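Local atomic coordinates of nucleoprotein (Sendai virus, PDB entry 6M7D), a protein that forms the helical nucleocapsid of Sendai virus, each copy covering six ribonucleotides of the genomic RNA and shielding it from nucleases. Residues A[363-376]-A[395-409]. Numbering follows the deposited sequence.
Sequences LLGQAVAKDAESKI and RHHLANLSGGDGAYH
Tyr408 lies along helix 359-370, where Leu363, Gln366, Ala367 and Lys370 meet it. The contact is a helix with the chain that follows helix 388-401 folding back along it, at the surface of the nucleoprotein where Ncore probably gives way to Ntail. Leu363 crosses the tyrosine at about a right angle. Its CD2 sits over one face of the ring, 3.8 Å from the centroid of Tyr408, in a CH-pi contact. The ring hydroxyl reaches the methyl of Ala367.

Gln366 stands with CG beside its backbone N (chi1 -67°) and its chain extended, which carries the amide past Tyr408 to the next residue. There NE2 of Gln366 donates to O of His409 at 2.9 Å, with an N-H...O angle of 164°. O of His409 lies near the plane of the Gln366 amide, consistent with the bond setting how the amide is turned. Val341 of helix 330-343 touches the same glutamine.

Farther along, the chain from Ser402 to Ala407 has left helix 388-401 and passes Lys370 at Gly404. The loop 371-376 meets helix 388-401 itself through apolar groups. CD1 of Leu398 touches CB of Ala372 at 3.7 Å and CD1 of Ile376 at 3.5 Å. Lys375 slides past Leu398 in the opposite direction, and Ile376 CD1 also meets Arg395 CG. In that loop, OD2 of Asp371 accepts from N of Ser374, an Asx motif, and also from OG of Ser374.

Lys370 bends at chi3 and chi4, which turns its amine to the backbone of Ala407. Its NZ donates a hydrogen bond to O of Ala407 at 2.6 Å, in the carbonyl plane.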
loop_
_atom_site.group_PDB
_atom_site.type_symbol
_atom_site.label_atom_id
_atom_site.label_comp_id
_atom_site.label_asym_id
_atom_site.label_seq_id
_atom_site.Cartn_x
_atom_site.Cartn_y
_atom_site.Cartn_z
ATOM N N LEU A 363 2.026 15.519 -25.507
ATOM C CA LEU A 363 2.902 15.393 -26.658
ATOM C C LEU A 363 4.130 16.272 -26.529
ATOM O O LEU A 363 5.198 15.906 -27.020
ATOM C CB LEU A 363 2.137 15.730 -27.930
ATOM C CG LEU A 363 1.023 14.751 -28.272
ATOM C CD1 LEU A 363 0.426 15.102 -29.600
ATOM C CD2 LEU A 363 1.546 13.342 -28.266
ATOM N N LEU A 364 4.016 17.411 -25.849
ATOM C CA LEU A 364 5.179 18.246 -25.609
ATOM C C LEU A 364 6.152 17.580 -24.658
ATOM O O LEU A 364 7.369 17.683 -24.837
ATOM C CB LEU A 364 4.747 19.594 -25.054
ATOM C CG LEU A 364 5.929 20.488 -24.726
ATOM C CD1 LEU A 364 6.555 20.996 -26.006
ATOM C CD2 LEU A 364 5.495 21.610 -23.843
ATOM N N GLY A 365 5.642 16.923 -23.620
ATOM C CA GLY A 365 6.513 16.164 -22.749
ATOM C C GLY A 365 7.231 15.064 -23.494
ATOM O O GLY A 365 8.427 14.850 -23.301
ATOM N N GLN A 366 6.512 14.358 -24.362
ATOM C CA GLN A 366 7.153 13.331 -25.175
ATOM C C GLN A 366 8.191 13.928 -26.111
ATOM O O GLN A 366 9.225 13.313 -26.374
ATOM C CB GLN A 366 6.115 12.570 -25.977
ATOM C CG GLN A 366 5.197 11.750 -25.155
ATOM C CD GLN A 366 4.170 11.094 -25.992
ATOM O OE1 GLN A 366 3.840 11.560 -27.069
ATOM N NE2 GLN A 366 3.664 9.981 -25.513
ATOM N N ALA A 367 7.925 15.124 -26.631
ATOM C CA ALA A 367 8.832 15.748 -27.582
ATOM C C ALA A 367 10.113 16.212 -26.907
ATOM O O ALA A 367 11.211 15.977 -27.416
ATOM C CB ALA A 367 8.133 16.916 -28.270
ATOM N N VAL A 368 9.996 16.893 -25.767
ATOM C CA VAL A 368 11.194 17.336 -25.070
ATOM C C VAL A 368 11.931 16.167 -24.444
ATOM O O VAL A 368 13.147 16.236 -24.259
ATOM C CB VAL A 368 10.870 18.409 -24.010
ATOM C CG1 VAL A 368 10.024 19.493 -24.608
ATOM C CG2 VAL A 368 10.185 17.806 -22.811
ATOM N N ALA A 369 11.232 15.081 -24.120
ATOM C CA ALA A 369 11.902 13.922 -23.560
ATOM C C ALA A 369 12.638 13.127 -24.625
ATOM O O ALA A 369 13.596 12.417 -24.315
ATOM C CB ALA A 369 10.892 13.039 -22.834
ATOM N N LYS A 370 12.216 13.245 -25.876
ATOM C CA LYS A 370 12.769 12.485 -26.982
ATOM C C LYS A 370 13.839 13.250 -27.739
ATOM O O LYS A 370 14.496 12.674 -28.607
ATOM C CB LYS A 370 11.651 12.112 -27.954
ATOM C CG LYS A 370 11.027 10.774 -27.717
ATOM C CD LYS A 370 10.323 10.296 -28.958
ATOM C CE LYS A 370 8.891 10.778 -29.003
ATOM N NZ LYS A 370 7.952 9.740 -28.507
ATOM N N ASP A 371 14.034 14.520 -27.426
ATOM C CA ASP A 371 14.877 15.402 -28.213
ATOM C C ASP A 371 16.204 15.586 -27.498
ATOM O O ASP A 371 16.230 16.016 -26.345
ATOM C CB ASP A 371 14.186 16.745 -28.427
ATOM C CG ASP A 371 14.921 17.629 -29.394
ATOM O OD1 ASP A 371 14.899 17.332 -30.604
ATOM O OD2 ASP A 371 15.514 18.627 -28.948
ATOM N N ALA A 372 17.307 15.287 -28.190
ATOM C CA ALA A 372 18.652 15.341 -27.566
ATOM C C ALA A 372 18.991 16.754 -27.075
ATOM O O ALA A 372 19.489 16.869 -25.941
ATOM C CB ALA A 372 19.681 14.845 -28.550
ATOM N N GLU A 373 18.711 17.786 -27.875
ATOM C CA GLU A 373 19.032 19.179 -27.462
ATOM C C GLU A 373 18.206 19.557 -26.226
ATOM O O GLU A 373 18.774 20.144 -25.287
ATOM C CB GLU A 373 18.739 20.142 -28.614
ATOM C CG GLU A 373 19.406 19.746 -29.917
ATOM C CD GLU A 373 19.170 20.704 -31.072
ATOM O OE1 GLU A 373 19.043 20.228 -32.218
ATOM O OE2 GLU A 373 19.118 21.926 -30.824
ATOM N N SER A 374 16.921 19.197 -26.234
ATOM C CA SER A 374 15.958 19.505 -25.144
ATOM C C SER A 374 16.311 18.801 -23.828
ATOM O O SER A 374 16.172 19.441 -22.768
ATOM C CB SER A 374 14.558 19.147 -25.571
ATOM O OG SER A 374 14.075 20.060 -26.543
ATOM N N LYS A 375 16.776 17.551 -23.895
ATOM C CA LYS A 375 16.980 16.762 -22.692
ATOM C C LYS A 375 18.403 16.807 -22.167
ATOM O O LYS A 375 18.731 16.037 -21.265
ATOM C CB LYS A 375 16.573 15.315 -22.941
ATOM C CG LYS A 375 17.426 14.567 -23.916
ATOM C CD LYS A 375 16.716 13.311 -24.327
ATOM C CE LYS A 375 17.574 12.461 -25.205
ATOM N NZ LYS A 375 16.810 11.308 -25.711
ATOM N N ILE A 376 19.255 17.669 -22.700
ATOM C CA ILE A 376 20.582 17.897 -22.152
ATOM C C ILE A 376 20.590 19.271 -21.508
ATOM O O ILE A 376 20.162 20.254 -22.122
ATOM C CB ILE A 376 21.668 17.789 -23.232
ATOM C CG1 ILE A 376 21.701 16.386 -23.814
ATOM C CG2 ILE A 376 23.021 18.130 -22.653
ATOM C CD1 ILE A 376 22.574 16.276 -25.021
ATOM N N ARG A 395 25.695 13.886 -27.981
ATOM C CA ARG A 395 24.575 14.088 -28.939
ATOM C C ARG A 395 24.617 12.974 -29.989
ATOM O O ARG A 395 23.546 12.452 -30.339
ATOM C CB ARG A 395 24.665 15.481 -29.568
ATOM C CG ARG A 395 24.111 16.582 -28.677
ATOM C CD ARG A 395 24.676 17.946 -29.010
ATOM N NE ARG A 395 24.528 18.866 -27.893
ATOM C CZ ARG A 395 25.231 19.981 -27.744
ATOM N NH1 ARG A 395 26.140 20.313 -28.646
ATOM N NH2 ARG A 395 25.028 20.756 -26.694
ATOM N N HIS A 396 25.821 12.618 -30.445
ATOM C CA HIS A 396 25.991 11.533 -31.446
ATOM C C HIS A 396 25.503 10.208 -30.850
ATOM O O HIS A 396 24.865 9.434 -31.586
ATOM C CB HIS A 396 27.455 11.447 -31.896
ATOM C CG HIS A 396 27.784 10.168 -32.590
ATOM N ND1 HIS A 396 27.771 10.050 -33.965
ATOM C CD2 HIS A 396 28.123 8.954 -32.109
ATOM C CE1 HIS A 396 28.093 8.819 -34.302
ATOM N NE2 HIS A 396 28.313 8.126 -33.181
ATOM N N HIS A 397 25.803 9.964 -29.570
ATOM C CA HIS A 397 25.389 8.707 -28.893
ATOM C C HIS A 397 23.865 8.684 -28.764
ATOM O O HIS A 397 23.266 7.635 -29.042
ATOM C CB HIS A 397 26.038 8.591 -27.507
ATOM C CG HIS A 397 27.529 8.573 -27.517
ATOM N ND1 HIS A 397 28.256 7.926 -28.494
ATOM C CD2 HIS A 397 28.430 9.096 -26.659
ATOM C CE1 HIS A 397 29.542 8.064 -28.246
ATOM N NE2 HIS A 397 29.674 8.778 -27.126
ATOM N N LEU A 398 23.274 9.822 -28.394
ATOM C CA LEU A 398 21.802 9.925 -28.222
ATOM C C LEU A 398 21.120 9.655 -29.565
ATOM O O LEU A 398 20.106 8.934 -29.573
ATOM C CB LEU A 398 21.471 11.329 -27.707
ATOM C CG LEU A 398 21.909 11.615 -26.271
ATOM C CD1 LEU A 398 21.574 13.044 -25.877
ATOM C CD2 LEU A 398 21.266 10.631 -25.308
ATOM N N ALA A 399 21.681 10.193 -30.652
ATOM C CA ALA A 399 21.104 10.004 -32.004
ATOM C C ALA A 399 21.128 8.519 -32.386
ATOM O O ALA A 399 20.117 8.034 -32.918
ATOM C CB ALA A 399 21.881 10.833 -32.994
ATOM N N ASN A 400 22.244 7.831 -32.133
ATOM C CA ASN A 400 22.348 6.383 -32.459
ATOM C C ASN A 400 21.403 5.563 -31.572
ATOM O O ASN A 400 20.697 4.688 -32.109
ATOM C CB ASN A 400 23.780 5.871 -32.289
ATOM C CG ASN A 400 24.789 6.652 -33.103
ATOM O OD1 ASN A 400 24.547 7.801 -33.463
ATOM N ND2 ASN A 400 25.925 6.037 -33.391
ATOM N N LEU A 401 21.375 5.869 -30.271
ATOM C CA LEU A 401 20.559 5.116 -29.280
ATOM C C LEU A 401 19.057 5.257 -29.553
ATOM O O LEU A 401 18.359 4.226 -29.495
ATOM C CB LEU A 401 20.907 5.613 -27.873
ATOM C CG LEU A 401 22.244 5.120 -27.320
ATOM C CD1 LEU A 401 22.612 5.868 -26.049
ATOM C CD2 LEU A 401 22.212 3.621 -27.074
ATOM N N SER A 402 18.581 6.467 -29.859
ATOM C CA SER A 402 17.122 6.644 -30.085
ATOM C C SER A 402 16.833 7.294 -31.441
ATOM O O SER A 402 17.359 8.390 -31.702
ATOM C CB SER A 402 16.493 7.426 -28.960
ATOM O OG SER A 402 15.081 7.463 -29.100
ATOM N N GLY A 403 15.968 6.652 -32.233
ATOM C CA GLY A 403 15.537 7.156 -33.550
ATOM C C GLY A 403 14.650 8.383 -33.423
ATOM O O GLY A 403 14.847 9.341 -34.197
ATOM N N GLY A 404 13.731 8.370 -32.450
ATOM C CA GLY A 404 12.778 9.480 -32.243
ATOM C C GLY A 404 12.211 9.998 -33.556
ATOM O O GLY A 404 12.165 11.232 -33.723
ATOM N N ASP A 405 11.824 9.096 -34.466
ATOM C CA ASP A 405 11.307 9.504 -35.801
ATOM C C ASP A 405 9.800 9.791 -35.760
ATOM O O ASP A 405 9.039 9.040 -36.402
ATOM C CB ASP A 405 11.675 8.476 -36.876
ATOM C CG ASP A 405 13.110 8.605 -37.357
ATOM O OD1 ASP A 405 13.446 7.973 -38.377
ATOM O OD2 ASP A 405 13.878 9.341 -36.709
ATOM N N GLY A 406 9.400 10.856 -35.060
ATOM C CA GLY A 406 7.989 11.290 -34.998
ATOM C C GLY A 406 7.027 10.197 -34.562
ATOM O O GLY A 406 5.957 10.077 -35.191
ATOM N N ALA A 407 7.394 9.405 -33.550
ATOM C CA ALA A 407 6.493 8.342 -33.042
ATOM C C ALA A 407 6.079 8.711 -31.614
ATOM O O ALA A 407 6.980 8.891 -30.774
ATOM C CB ALA A 407 7.197 7.010 -33.089
ATOM N N TYR A 408 4.771 8.789 -31.341
ATOM C CA TYR A 408 4.343 9.183 -30.010
ATOM C C TYR A 408 3.680 8.006 -29.319
ATOM O O TYR A 408 3.144 7.105 -29.966
ATOM C CB TYR A 408 3.373 10.363 -30.065
ATOM C CG TYR A 408 4.037 11.706 -30.237
ATOM C CD1 TYR A 408 5.211 12.017 -29.570
ATOM C CD2 TYR A 408 3.496 12.660 -31.087
ATOM C CE1 TYR A 408 5.814 13.242 -29.730
ATOM C CE2 TYR A 408 4.092 13.886 -31.254
ATOM C CZ TYR A 408 5.250 14.173 -30.575
ATOM O OH TYR A 408 5.841 15.401 -30.748
ATOM N N HIS A 409 3.722 8.026 -27.995
ATOM C CA HIS A 409 3.050 7.040 -27.167
ATOM C C HIS A 409 1.601 7.455 -26.993
ATOM O O HIS A 409 1.320 8.602 -26.641
ATOM C CB HIS A 409 3.725 6.919 -25.803
ATOM C CG HIS A 409 5.140 6.442 -25.869
ATOM N ND1 HIS A 409 5.469 5.117 -26.037
ATOM C CD2 HIS A 409 6.311 7.115 -25.793
ATOM C CE1 HIS A 409 6.783 4.993 -26.063
ATOM N NE2 HIS A 409 7.318 6.191 -25.915
#